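Local coordinates for protein BlEst2 (PDB 6WPX) that probably hydrolyses ester bonds as an alpha/beta-hydrolase lipase, captured here as the propeptide form with its autoinhibitory C-terminal domain, at residues A96-K101 with I123-A128; K101-Y106 with Y135-R140; S159-W164 with F291-E296; W318-S323 with Q375-L380. All coordinates share one frame; numbering follows the deposited sequence.

Contacts 1 and 2 come first along the chain and lie in the alpha/beta-hydrolase domain, their centres 10 Å apart. Both use helix 91-109: its middle meets helix 121-131 in contact 1, and the next turns meet the approach to strand 138-144 in contact 2, sharing Lys101. Contacts 3 and 4 lie on the other side of the molecule from contact 2, their centres 11 Å apart and 34 to 44 Å from those of the first pair. They meet through neighbouring strands 290-297 and 377-386 of a five-stranded antiparallel sheet. Contact 4 pairs two strands of that sheet; contact 3 joins it to the 159-164 turn and probably links the hydrolase part to the C-terminal beta region.

Contact 1. Residues A96-K101 with I123-A128; sequences AMLAAK and IDSQSA
With CG turned opposite its own backbone nitrogen (chi1 -179°), Leu98 sends its CD2 branch across to helix 121-131, where it rests on Ser125. CD2 lies 3.7 Å from Ser125 CA, and the same methyl also reaches Ser125 OG. That hydroxyl is placed beside its own backbone nitrogen (chi1 -69°) and is already engaged by Gly121 O and Ser117 OG, so the leucine meets a polar atom whose bonding is satisfied elsewhere. Ala128 makes the second point of contact. Its CB is 3.9 Å from Leu98 CD2 and 3.8 Å from Ala99 N, so the methyl sits close to the backbone of the partner helix. Ala99 CB approaches Ala128 CB at 4.1 Å. The small side chains let the two axes come within 8.1 Å while crossing at -64°. Nearby, Asp124 extends the link between the helices in polar fashion, since its OD2 bonds to Asn94 of helix 91-109 and its OD1 pairs with Lys120. Helix 121-131 follows strand 113-118 directly, consistent with the helix after the nucleophile elbow of an alpha/beta hydrolase, packed here against the helix that precedes that strand.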
loop_
_atom_site.group_PDB
_atom_site.type_symbol
_atom_site.label_atom_id
_atom_site.label_comp_id
_atom_site.label_asym_id
_atom_site.label_seq_id
_atom_site.Cartn_x
_atom_site.Cartn_y
_atom_site.Cartn_z
ATOM N N ALA A 96 -12.079 -11.519 13.698
ATOM C CA ALA A 96 -12.997 -12.034 14.731
ATOM C C ALA A 96 -14.465 -11.715 14.382
ATOM O O ALA A 96 -15.306 -12.600 14.459
ATOM C CB ALA A 96 -12.634 -11.481 16.102
ATOM N N MET A 97 -14.736 -10.495 13.944
ATOM C CA MET A 97 -16.088 -10.065 13.550
ATOM C C MET A 97 -16.548 -10.836 12.301
ATOM O O MET A 97 -17.645 -11.358 12.316
ATOM C CB MET A 97 -16.114 -8.569 13.260
ATOM C CG MET A 97 -17.410 -8.084 12.721
ATOM S SD MET A 97 -17.434 -6.356 12.397
ATOM C CE MET A 97 -17.576 -5.711 14.054
ATOM N N LEU A 98 -15.724 -10.880 11.256
ATOM C CA LEU A 98 -16.102 -11.598 10.037
ATOM C C LEU A 98 -16.404 -13.058 10.354
ATOM O O LEU A 98 -17.434 -13.557 9.914
ATOM C CB LEU A 98 -15.011 -11.461 8.965
ATOM C CG LEU A 98 -15.258 -12.138 7.596
ATOM C CD1 LEU A 98 -16.566 -11.634 6.915
ATOM C CD2 LEU A 98 -14.079 -11.884 6.682
ATOM N N ALA A 99 -15.556 -13.719 11.172
ATOM C CA ALA A 99 -15.758 -15.113 11.575
ATOM C C ALA A 99 -17.095 -15.312 12.289
ATOM O O ALA A 99 -17.804 -16.281 11.993
ATOM C CB ALA A 99 -14.623 -15.570 12.466
ATOM N N ALA A 100 -17.447 -14.384 13.211
ATOM C CA ALA A 100 -18.703 -14.425 13.967
ATOM C C ALA A 100 -19.908 -14.285 13.028
ATOM O O ALA A 100 -20.855 -15.065 13.140
ATOM C CB ALA A 100 -18.718 -13.331 15.022
ATOM N N LYS A 101 -19.840 -13.354 12.049
ATOM C CA LYS A 101 -20.944 -13.137 11.108
ATOM C C LYS A 101 -21.028 -14.210 10.059
ATOM O O LYS A 101 -22.129 -14.504 9.612
ATOM C CB LYS A 101 -20.914 -11.727 10.479
ATOM C CG LYS A 101 -20.807 -10.556 11.485
ATOM C CD LYS A 101 -21.980 -10.484 12.477
ATOM C CE LYS A 101 -21.783 -9.404 13.520
ATOM N NZ LYS A 101 -22.987 -9.293 14.369
ATOM N N ILE A 123 -7.179 -9.830 3.746
ATOM C CA ILE A 123 -6.373 -10.122 4.946
ATOM C C ILE A 123 -7.326 -10.444 6.100
ATOM O O ILE A 123 -7.109 -11.439 6.791
ATOM C CB ILE A 123 -5.387 -8.983 5.327
ATOM C CG1 ILE A 123 -4.463 -8.582 4.139
ATOM C CG2 ILE A 123 -4.549 -9.379 6.564
ATOM C CD1 ILE A 123 -3.771 -7.183 4.427
ATOM N N ASP A 124 -8.385 -9.615 6.296
ATOM C CA ASP A 124 -9.411 -9.853 7.331
ATOM C C ASP A 124 -10.028 -11.239 7.086
ATOM O O ASP A 124 -10.346 -11.963 8.028
ATOM C CB ASP A 124 -10.535 -8.799 7.236
ATOM C CG ASP A 124 -10.115 -7.355 7.404
ATOM O OD1 ASP A 124 -9.012 -7.112 7.968
ATOM O OD2 ASP A 124 -10.921 -6.466 7.061
ATOM N N SER A 125 -10.205 -11.586 5.803
ATOM C CA SER A 125 -10.768 -12.870 5.390
ATOM C C SER A 125 -9.926 -14.026 5.855
ATOM O O SER A 125 -10.467 -14.962 6.446
ATOM C CB SER A 125 -10.972 -12.917 3.880
ATOM O OG SER A 125 -12.020 -12.019 3.568
ATOM N N GLN A 126 -8.605 -13.956 5.623
ATOM C CA GLN A 126 -7.676 -15.014 6.040
ATOM C C GLN A 126 -7.636 -15.130 7.512
ATOM O O GLN A 126 -7.597 -16.242 8.018
ATOM C CB GLN A 126 -6.261 -14.763 5.545
ATOM C CG GLN A 126 -5.959 -15.398 4.233
ATOM C CD GLN A 126 -4.484 -15.694 4.129
ATOM O OE1 GLN A 126 -3.646 -14.844 4.425
ATOM N NE2 GLN A 126 -4.135 -16.885 3.667
ATOM N N SER A 127 -7.618 -13.988 8.211
ATOM C CA SER A 127 -7.625 -13.970 9.664
ATOM C C SER A 127 -8.885 -14.676 10.170
ATOM O O SER A 127 -8.776 -15.516 11.059
ATOM C CB SER A 127 -7.575 -12.539 10.179
ATOM O OG SER A 127 -7.785 -12.535 11.577
ATOM N N ALA A 128 -10.073 -14.347 9.600
ATOM C CA ALA A 128 -11.335 -14.981 9.990
ATOM C C ALA A 128 -11.218 -16.486 9.841
ATOM O O ALA A 128 -11.486 -17.208 10.794
ATOM C CB ALA A 128 -12.489 -14.474 9.121
#

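Contact 2. Residues K101-Y106 with Y135-R140; sequences KLREIY and YHYVER
In the alpha/beta-hydrolase domain, Leu102, Arg103 and Tyr106 of helix 91-109 close on Tyr137 and Val138, where the chain enters strand 138-144 of the central sheet. Tyr137 carries most of the contact. Arg103 CA stands over the centre of its ring, 3.9 Å from the centroid, while His136 CB takes the opposite face, so the ring is sandwiched between the helix backbone and its own neighbour. From there Arg103 runs out extended, CG opposite the backbone nitrogen (chi1 -176°), and NH1 reaches Tyr137 OH at 2.8 Å. The hydroxyl lies at the edge of the guanidinium, near its plane, but the bond is bent (139° at the hydrogen), and the guanidinium stands almost perpendicular to the phenol ring. Tyr106 meets Tyr137 obliquely, its CG 3.5 Å from Tyr137 CD1, with the planes at 51°. A leucine in place of Tyr137 would probably leave Arg103 NH1 without its hydroxyl partner and open a gap beside Tyr106.

Strand 138-144 lies next to strand 113-118 in the sheet, and the backbone of Tyr137 bonds to that of Val113. Deeper in, Leu102 CD1 meets Val138 CG2 at 3.9 Å, both side chains also touching Leu115 of strand 113-118.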
loop_
_atom_site.group_PDB
_atom_site.type_symbol
_atom_site.label_atom_id
_atom_site.label_comp_id
_atom_site.label_asym_id
_atom_site.label_seq_id
_atom_site.Cartn_x
_atom_site.Cartn_y
_atom_site.Cartn_z
ATOM N N LYS A 101 -19.840 -13.354 12.049
ATOM C CA LYS A 101 -20.944 -13.137 11.108
ATOM C C LYS A 101 -21.028 -14.210 10.059
ATOM O O LYS A 101 -22.129 -14.504 9.612
ATOM C CB LYS A 101 -20.914 -11.727 10.479
ATOM C CG LYS A 101 -20.807 -10.556 11.485
ATOM C CD LYS A 101 -21.980 -10.484 12.477
ATOM C CE LYS A 101 -21.783 -9.404 13.520
ATOM N NZ LYS A 101 -22.987 -9.293 14.369
ATOM N N LEU A 102 -19.888 -14.839 9.683
ATOM C CA LEU A 102 -19.890 -15.932 8.701
ATOM C C LEU A 102 -20.687 -17.123 9.232
ATOM O O LEU A 102 -21.335 -17.807 8.458
ATOM C CB LEU A 102 -18.480 -16.345 8.267
ATOM C CG LEU A 102 -17.747 -15.371 7.329
ATOM C CD1 LEU A 102 -16.279 -15.768 7.202
ATOM C CD2 LEU A 102 -18.406 -15.316 5.957
ATOM N N ARG A 103 -20.715 -17.311 10.557
ATOM C CA ARG A 103 -21.532 -18.355 11.167
ATOM C C ARG A 103 -23.022 -18.051 10.873
ATOM O O ARG A 103 -23.753 -18.958 10.475
ATOM C CB ARG A 103 -21.257 -18.437 12.684
ATOM C CG ARG A 103 -22.026 -19.588 13.311
ATOM C CD ARG A 103 -21.858 -19.714 14.799
ATOM N NE ARG A 103 -22.733 -20.764 15.332
ATOM C CZ ARG A 103 -22.463 -22.072 15.322
ATOM N NH1 ARG A 103 -21.350 -22.525 14.755
ATOM N NH2 ARG A 103 -23.327 -22.938 15.839
ATOM N N GLU A 104 -23.457 -16.776 11.045
ATOM C CA GLU A 104 -24.836 -16.326 10.768
ATOM C C GLU A 104 -25.137 -16.418 9.267
ATOM O O GLU A 104 -26.238 -16.806 8.879
ATOM C CB GLU A 104 -25.050 -14.871 11.209
ATOM C CG GLU A 104 -24.808 -14.582 12.678
ATOM C CD GLU A 104 -24.968 -13.121 13.049
ATOM O OE1 GLU A 104 -25.292 -12.297 12.163
ATOM O OE2 GLU A 104 -24.747 -12.795 14.238
ATOM N N ILE A 105 -24.164 -16.072 8.419
ATOM C CA ILE A 105 -24.351 -16.138 6.972
ATOM C C ILE A 105 -24.501 -17.605 6.531
ATOM O O ILE A 105 -25.395 -17.920 5.737
ATOM C CB ILE A 105 -23.246 -15.368 6.209
ATOM C CG1 ILE A 105 -23.254 -13.863 6.600
ATOM C CG2 ILE A 105 -23.425 -15.538 4.702
ATOM C CD1 ILE A 105 -21.907 -13.048 6.243
ATOM N N TYR A 106 -23.645 -18.493 7.075
ATOM C CA TYR A 106 -23.693 -19.927 6.816
ATOM C C TYR A 106 -25.072 -20.478 7.213
ATOM O O TYR A 106 -25.652 -21.264 6.464
ATOM C CB TYR A 106 -22.589 -20.662 7.598
ATOM C CG TYR A 106 -22.691 -22.169 7.509
ATOM C CD1 TYR A 106 -22.217 -22.854 6.394
ATOM C CD2 TYR A 106 -23.256 -22.913 8.542
ATOM C CE1 TYR A 106 -22.323 -24.241 6.298
ATOM C CE2 TYR A 106 -23.360 -24.298 8.462
ATOM C CZ TYR A 106 -22.902 -24.960 7.332
ATOM O OH TYR A 106 -23.001 -26.326 7.241
ATOM N N TYR A 135 -13.092 -21.173 8.630
ATOM C CA TYR A 135 -12.965 -22.104 7.489
ATOM C C TYR A 135 -14.175 -23.069 7.402
ATOM O O TYR A 135 -14.521 -23.505 6.312
ATOM C CB TYR A 135 -11.624 -22.876 7.515
ATOM C CG TYR A 135 -11.506 -23.867 8.652
ATOM C CD1 TYR A 135 -11.956 -25.173 8.513
ATOM C CD2 TYR A 135 -10.948 -23.495 9.868
ATOM C CE1 TYR A 135 -11.899 -26.073 9.581
ATOM C CE2 TYR A 135 -10.853 -24.392 10.926
ATOM C CZ TYR A 135 -11.340 -25.674 10.783
ATOM O OH TYR A 135 -11.215 -26.534 11.842
ATOM N N HIS A 136 -14.827 -23.373 8.552
ATOM C CA HIS A 136 -16.018 -24.239 8.625
ATOM C C HIS A 136 -17.155 -23.736 7.722
ATOM O O HIS A 136 -17.970 -24.532 7.261
ATOM C CB HIS A 136 -16.544 -24.281 10.083
ATOM C CG HIS A 136 -15.616 -24.950 11.056
ATOM N ND1 HIS A 136 -15.369 -26.314 11.002
ATOM C CD2 HIS A 136 -14.905 -24.421 12.076
ATOM C CE1 HIS A 136 -14.508 -26.561 11.970
ATOM N NE2 HIS A 136 -14.200 -25.450 12.643
ATOM N N TYR A 137 -17.215 -22.403 7.490
ATOM C CA TYR A 137 -18.311 -21.750 6.781
ATOM C C TYR A 137 -17.986 -21.322 5.378
ATOM O O TYR A 137 -18.859 -20.812 4.672
ATOM C CB TYR A 137 -18.807 -20.546 7.623
ATOM C CG TYR A 137 -18.933 -20.870 9.101
ATOM C CD1 TYR A 137 -19.813 -21.855 9.548
ATOM C CD2 TYR A 137 -18.103 -20.263 10.042
ATOM C CE1 TYR A 137 -19.893 -22.203 10.896
ATOM C CE2 TYR A 137 -18.171 -20.603 11.395
ATOM C CZ TYR A 137 -19.077 -21.567 11.818
ATOM O OH TYR A 137 -19.175 -21.910 13.142
ATOM N N VAL A 138 -16.724 -21.499 4.972
ATOM C CA VAL A 138 -16.215 -20.997 3.694
ATOM C C VAL A 138 -15.601 -22.084 2.858
ATOM O O VAL A 138 -14.787 -22.854 3.356
ATOM C CB VAL A 138 -15.228 -19.807 3.936
ATOM C CG1 VAL A 138 -14.610 -19.291 2.626
ATOM C CG2 VAL A 138 -15.907 -18.668 4.696
ATOM N N GLU A 139 -15.946 -22.104 1.561
ATOM C CA GLU A 139 -15.433 -23.071 0.594
ATOM C C GLU A 139 -14.132 -22.564 -0.035
ATOM O O GLU A 139 -13.199 -23.346 -0.247
ATOM C CB GLU A 139 -16.521 -23.371 -0.464
ATOM C CG GLU A 139 -16.241 -24.583 -1.346
ATOM C CD GLU A 139 -15.642 -24.216 -2.694
ATOM O OE1 GLU A 139 -16.020 -23.162 -3.251
ATOM O OE2 GLU A 139 -14.788 -24.982 -3.191
ATOM N N ARG A 140 -14.068 -21.256 -0.336
ATOM C CA ARG A 140 -12.907 -20.658 -0.964
ATOM C C ARG A 140 -12.892 -19.159 -0.787
ATOM O O ARG A 140 -13.922 -18.544 -0.485
ATOM C CB ARG A 140 -12.808 -21.043 -2.465
ATOM C CG ARG A 140 -13.922 -20.465 -3.342
ATOM C CD ARG A 140 -13.788 -20.910 -4.791
ATOM N NE ARG A 140 -13.893 -22.369 -4.921
ATOM C CZ ARG A 140 -13.530 -23.051 -5.998
ATOM N NH1 ARG A 140 -13.046 -22.416 -7.063
ATOM N NH2 ARG A 140 -13.666 -24.369 -6.030
#

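Contact 3. Residues S159-W164 with F291-E296; sequences SNWAGW and FIRGGE
Trp161 and Trp164 lay their rings on the backbone and side chains of 291-296. The CH-pi contacts lead: Arg293 CD stands 3.7 Å from the centroid of the Trp161 six-membered ring, and Gly295 CA 3.8 Å from that of Trp164. A bend at chi2 (-69°) folds Arg293 back over the Trp161 indole, whose CZ2 lies over a face of the guanidinium, planes 19° apart. Trp161 CB packs on Ile292 CG2 at 3.7 Å, and Trp164 CD1 rests against Glu296 CD.

Strand 290-297 is an outer strand of a five-stranded antiparallel sheet, and the type I turn Asn160-Gly163 leads into helix 163-169 beside it. Close backbone approach needs glycine here: Gly294 CA makes a nearly straight C-H...O contact with Trp161 O at 3.2 Å, where a CB would clash, and at the backbone angles of Gly295 a side chain would run into the preceding carbonyl oxygen.

Polar contacts involve third parties. Trp161 NE1 bonds to Asp452, whose carboxylate also forms a salt bridge with Arg293. An alanine in place of Trp161 would probably leave Arg293 without its flat neighbour and Asp452 short of a donor. One water donates to both Trp164 O (2.8 Å) and Glu296 OE2 (3.2 Å).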
loop_
_atom_site.group_PDB
_atom_site.type_symbol
_atom_site.label_atom_id
_atom_site.label_comp_id
_atom_site.label_asym_id
_atom_site.label_seq_id
_atom_site.Cartn_x
_atom_site.Cartn_y
_atom_site.Cartn_z
ATOM N N SER A 159 6.188 6.641 8.321
ATOM C CA SER A 159 7.597 7.062 8.354
ATOM C C SER A 159 7.781 8.454 8.930
ATOM O O SER A 159 6.814 9.203 9.060
ATOM C CB SER A 159 8.238 6.927 6.975
ATOM O OG SER A 159 7.789 7.961 6.112
ATOM N N ASN A 160 9.015 8.774 9.345
ATOM C CA ASN A 160 9.332 10.060 9.958
ATOM C C ASN A 160 8.893 11.264 9.147
ATOM O O ASN A 160 8.240 12.126 9.703
ATOM C CB ASN A 160 10.837 10.151 10.295
ATOM C CG ASN A 160 11.186 9.293 11.477
ATOM O OD1 ASN A 160 11.157 8.069 11.394
ATOM N ND2 ASN A 160 11.479 9.910 12.607
ATOM N N TRP A 161 9.253 11.340 7.862
ATOM C CA TRP A 161 8.887 12.528 7.068
ATOM C C TRP A 161 7.389 12.724 6.916
ATOM O O TRP A 161 6.956 13.856 6.790
ATOM C CB TRP A 161 9.571 12.558 5.694
ATOM C CG TRP A 161 11.068 12.716 5.725
ATOM C CD1 TRP A 161 11.994 11.877 5.169
ATOM C CD2 TRP A 161 11.807 13.828 6.267
ATOM N NE1 TRP A 161 13.265 12.369 5.377
ATOM C CE2 TRP A 161 13.178 13.562 6.055
ATOM C CE3 TRP A 161 11.444 14.994 6.966
ATOM C CZ2 TRP A 161 14.180 14.433 6.481
ATOM C CZ3 TRP A 161 12.442 15.849 7.397
ATOM C CH2 TRP A 161 13.791 15.566 7.153
ATOM N N ALA A 162 6.597 11.625 6.944
ATOM C CA ALA A 162 5.134 11.640 6.784
ATOM C C ALA A 162 4.375 11.957 8.071
ATOM O O ALA A 162 3.156 12.037 8.029
ATOM C CB ALA A 162 4.669 10.290 6.247
ATOM N N GLY A 163 5.095 12.121 9.187
ATOM C CA GLY A 163 4.543 12.367 10.517
ATOM C C GLY A 163 3.515 13.474 10.605
ATOM O O GLY A 163 2.400 13.264 11.107
ATOM N N TRP A 164 3.881 14.661 10.108
ATOM C CA TRP A 164 3.018 15.838 10.137
ATOM C C TRP A 164 1.756 15.653 9.307
ATOM O O TRP A 164 0.664 15.922 9.798
ATOM C CB TRP A 164 3.796 17.084 9.712
ATOM C CG TRP A 164 4.995 17.361 10.576
ATOM C CD1 TRP A 164 5.028 18.112 11.713
ATOM C CD2 TRP A 164 6.326 16.865 10.385
ATOM N NE1 TRP A 164 6.310 18.157 12.215
ATOM C CE2 TRP A 164 7.123 17.387 11.430
ATOM C CE3 TRP A 164 6.925 16.018 9.437
ATOM C CZ2 TRP A 164 8.486 17.092 11.552
ATOM C CZ3 TRP A 164 8.277 15.728 9.558
ATOM C CH2 TRP A 164 9.044 16.269 10.596
ATOM N N PHE A 291 13.287 10.609 -3.182
ATOM C CA PHE A 291 13.843 11.621 -2.297
ATOM C C PHE A 291 12.608 12.128 -1.591
ATOM O O PHE A 291 11.597 12.431 -2.249
ATOM C CB PHE A 291 14.566 12.771 -3.026
ATOM C CG PHE A 291 14.957 13.859 -2.045
ATOM C CD1 PHE A 291 16.016 13.674 -1.159
ATOM C CD2 PHE A 291 14.248 15.055 -1.986
ATOM C CE1 PHE A 291 16.388 14.681 -0.271
ATOM C CE2 PHE A 291 14.624 16.065 -1.098
ATOM C CZ PHE A 291 15.690 15.871 -0.243
ATOM N N ILE A 292 12.668 12.191 -0.257
ATOM C CA ILE A 292 11.505 12.558 0.553
ATOM C C ILE A 292 11.810 13.559 1.630
ATOM O O ILE A 292 12.790 13.418 2.349
ATOM C CB ILE A 292 10.858 11.275 1.199
ATOM C CG1 ILE A 292 10.521 10.186 0.171
ATOM C CG2 ILE A 292 9.631 11.598 2.080
ATOM C CD1 ILE A 292 10.222 8.834 0.790
ATOM N N ARG A 293 10.883 14.528 1.802
ATOM C CA ARG A 293 10.871 15.496 2.896
ATOM C C ARG A 293 9.443 15.651 3.395
ATOM O O ARG A 293 8.507 15.254 2.726
ATOM C CB ARG A 293 11.507 16.851 2.505
ATOM C CG ARG A 293 13.033 16.807 2.320
ATOM C CD ARG A 293 13.775 16.577 3.638
ATOM N NE ARG A 293 15.241 16.550 3.487
ATOM C CZ ARG A 293 15.954 15.452 3.261
ATOM N NH1 ARG A 293 15.352 14.287 3.080
ATOM N NH2 ARG A 293 17.272 15.519 3.161
ATOM N N GLY A 294 9.297 16.179 4.586
ATOM C CA GLY A 294 8.006 16.429 5.198
ATOM C C GLY A 294 8.128 17.510 6.244
ATOM O O GLY A 294 9.227 17.878 6.646
ATOM N N GLY A 295 7.000 18.006 6.702
ATOM C CA GLY A 295 7.000 19.056 7.710
ATOM C C GLY A 295 5.686 19.782 7.702
ATOM O O GLY A 295 4.672 19.252 7.242
ATOM N N GLU A 296 5.716 20.999 8.182
ATOM C CA GLU A 296 4.580 21.891 8.236
ATOM C C GLU A 296 4.992 23.175 7.565
ATOM O O GLU A 296 6.181 23.533 7.561
ATOM C CB GLU A 296 4.178 22.156 9.691
ATOM C CG GLU A 296 3.372 21.001 10.274
ATOM C CD GLU A 296 3.048 21.076 11.759
ATOM O OE1 GLU A 296 3.693 21.864 12.487
ATOM O OE2 GLU A 296 2.154 20.320 12.198
HETATM O O HOH W 1 0.056 18.108 11.393
#

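Contact 4. Residues W318-S323 with Q375-L380; sequences WLSNHS and QKEAFL
Glu377 OE1 is gripped by two donors of the facing segment: the Ser320 hydroxyl at 2.7 Å from OG, and the Trp318 indole at 3.2 Å from NE1. The serine comes to the anti lone pair. The indole N-H approaches on the syn side, tilted out of the carboxylate plane, in a nearly straight bond (170°) with OE1 in the plane of the indole ring. Placing CG between its backbone nitrogen and carbonyl carbon (chi1 76°) brings the glutamate to this spot, and its OE2 goes on to Ser371 and Asn297. Ser320 OG also accepts from His322 N at 3.2 Å, an ST turn that bends the chain as strand 313-320 ends. In that turn Asn321 OD1 takes the Ala378 N-H at 2.9 Å, a side-chain oxygen standing in for a strand carbonyl. Further out, His322 NE2 donates to Gln375 O at 2.9 Å, from well above the carbonyl plane.

Leu319 and Leu380 form an antiparallel hydrogen-bonded pair, with Leu319 N to Leu380 O at 2.8 Å and Leu380 N to Leu319 O at 3.0 Å. Their CB atoms pack together on one face of the sheet, where Leu319 also touches Leu165 of helix 163-169. On the other, the six-membered ring of Trp318 and the Phe379 ring form an offset stack, centroids 4.2 Å apart and planes 15° from parallel. With neutral N-H and O-H groups at both oxygens, the buried Glu377 carboxylate is probably ionised, OE1 tying the end of strand 313-320 to the start of strand 377-386 while Ser371 and Asn297 hold OE2.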
loop_
_atom_site.group_PDB
_atom_site.type_symbol
_atom_site.label_atom_id
_atom_site.label_comp_id
_atom_site.label_asym_id
_atom_site.label_seq_id
_atom_site.Cartn_x
_atom_site.Cartn_y
_atom_site.Cartn_z
ATOM N N TRP A 318 3.831 17.042 -4.211
ATOM C CA TRP A 318 3.683 17.780 -2.965
ATOM C C TRP A 318 2.336 17.342 -2.380
ATOM O O TRP A 318 1.284 17.746 -2.868
ATOM C CB TRP A 318 3.756 19.300 -3.181
ATOM C CG TRP A 318 3.740 20.089 -1.899
ATOM C CD1 TRP A 318 2.641 20.490 -1.194
ATOM C CD2 TRP A 318 4.884 20.568 -1.172
ATOM N NE1 TRP A 318 3.028 21.204 -0.078
ATOM C CE2 TRP A 318 4.401 21.247 -0.029
ATOM C CE3 TRP A 318 6.279 20.446 -1.351
ATOM C CZ2 TRP A 318 5.258 21.865 0.892
ATOM C CZ3 TRP A 318 7.128 21.023 -0.410
ATOM C CH2 TRP A 318 6.616 21.752 0.677
ATOM N N LEU A 319 2.372 16.466 -1.376
ATOM C CA LEU A 319 1.150 15.995 -0.697
ATOM C C LEU A 319 0.845 16.959 0.402
ATOM O O LEU A 319 1.754 17.377 1.109
ATOM C CB LEU A 319 1.316 14.587 -0.111
ATOM C CG LEU A 319 1.385 13.417 -1.105
ATOM C CD1 LEU A 319 2.797 13.276 -1.700
ATOM C CD2 LEU A 319 0.964 12.143 -0.422
ATOM N N SER A 320 -0.428 17.349 0.523
ATOM C CA SER A 320 -0.880 18.325 1.516
ATOM C C SER A 320 -2.276 17.958 2.032
ATOM O O SER A 320 -2.973 17.165 1.408
ATOM C CB SER A 320 -0.931 19.715 0.883
ATOM O OG SER A 320 -1.382 20.702 1.807
ATOM N N ASN A 321 -2.683 18.549 3.153
ATOM C CA ASN A 321 -4.022 18.339 3.686
ATOM C C ASN A 321 -5.014 19.274 2.974
ATOM O O ASN A 321 -6.224 19.131 3.150
ATOM C CB ASN A 321 -4.055 18.527 5.207
ATOM C CG ASN A 321 -3.542 19.853 5.663
ATOM O OD1 ASN A 321 -2.378 20.192 5.464
ATOM N ND2 ASN A 321 -4.381 20.585 6.377
ATOM N N HIS A 322 -4.526 20.200 2.144
ATOM C CA HIS A 322 -5.454 21.047 1.402
ATOM C C HIS A 322 -4.977 21.234 -0.039
ATOM O O HIS A 322 -3.829 20.933 -0.383
ATOM C CB HIS A 322 -5.826 22.359 2.129
ATOM C CG HIS A 322 -4.708 23.313 2.358
ATOM N ND1 HIS A 322 -4.218 24.105 1.334
ATOM C CD2 HIS A 322 -4.098 23.665 3.512
ATOM C CE1 HIS A 322 -3.287 24.866 1.885
ATOM N NE2 HIS A 322 -3.179 24.639 3.189
ATOM N N SER A 323 -5.896 21.679 -0.884
ATOM C CA SER A 323 -5.737 21.791 -2.329
ATOM C C SER A 323 -5.454 23.194 -2.842
ATOM O O SER A 323 -5.206 23.358 -4.039
ATOM C CB SER A 323 -7.017 21.287 -2.985
ATOM O OG SER A 323 -8.125 22.037 -2.520
ATOM N N GLN A 375 -3.350 29.159 4.306
ATOM C CA GLN A 375 -3.825 28.303 5.409
ATOM C C GLN A 375 -2.711 27.294 5.711
ATOM O O GLN A 375 -2.097 26.822 4.782
ATOM C CB GLN A 375 -5.083 27.594 4.926
ATOM C CG GLN A 375 -5.547 26.443 5.806
ATOM C CD GLN A 375 -6.963 26.056 5.449
ATOM O OE1 GLN A 375 -7.912 26.773 5.776
ATOM N NE2 GLN A 375 -7.117 24.919 4.783
ATOM N N LYS A 376 -2.518 27.004 6.986
ATOM C CA LYS A 376 -1.515 26.082 7.560
ATOM C C LYS A 376 -1.592 24.712 6.872
ATOM O O LYS A 376 -2.699 24.220 6.621
ATOM C CB LYS A 376 -1.784 26.003 9.063
ATOM C CG LYS A 376 -0.774 25.248 9.901
ATOM C CD LYS A 376 -1.183 25.170 11.347
ATOM C CE LYS A 376 -1.783 26.466 11.851
ATOM N NZ LYS A 376 -2.579 26.299 13.088
ATOM N N GLU A 377 -0.434 24.147 6.532
ATOM C CA GLU A 377 -0.448 22.819 5.887
ATOM C C GLU A 377 0.618 21.902 6.477
ATOM O O GLU A 377 1.592 22.388 6.969
ATOM C CB GLU A 377 -0.236 22.919 4.373
ATOM C CG GLU A 377 1.204 23.193 3.997
ATOM C CD GLU A 377 1.565 23.000 2.542
ATOM O OE1 GLU A 377 0.794 22.379 1.834
ATOM O OE2 GLU A 377 2.628 23.452 2.152
ATOM N N ALA A 378 0.285 20.622 6.560
ATOM C CA ALA A 378 1.298 19.582 6.797
ATOM C C ALA A 378 1.600 19.045 5.391
ATOM O O ALA A 378 0.687 18.958 4.584
ATOM C CB ALA A 378 0.837 18.497 7.720
ATOM N N PHE A 379 2.860 18.766 5.109
ATOM C CA PHE A 379 3.204 18.295 3.782
ATOM C C PHE A 379 4.094 17.078 3.776
ATOM O O PHE A 379 4.750 16.754 4.764
ATOM C CB PHE A 379 3.856 19.435 2.959
ATOM C CG PHE A 379 5.294 19.752 3.341
ATOM C CD1 PHE A 379 6.357 19.058 2.764
ATOM C CD2 PHE A 379 5.579 20.722 4.288
ATOM C CE1 PHE A 379 7.670 19.335 3.121
ATOM C CE2 PHE A 379 6.898 21.012 4.635
ATOM C CZ PHE A 379 7.932 20.310 4.057
ATOM N N LEU A 380 4.133 16.426 2.629
ATOM C CA LEU A 380 5.008 15.308 2.338
ATOM C C LEU A 380 5.429 15.548 0.907
ATOM O O LEU A 380 4.592 15.599 0.019
ATOM C CB LEU A 380 4.286 13.959 2.507
ATOM C CG LEU A 380 5.137 12.685 2.352
ATOM C CD1 LEU A 380 6.334 12.685 3.318
ATOM C CD2 LEU A 380 4.292 11.447 2.578
#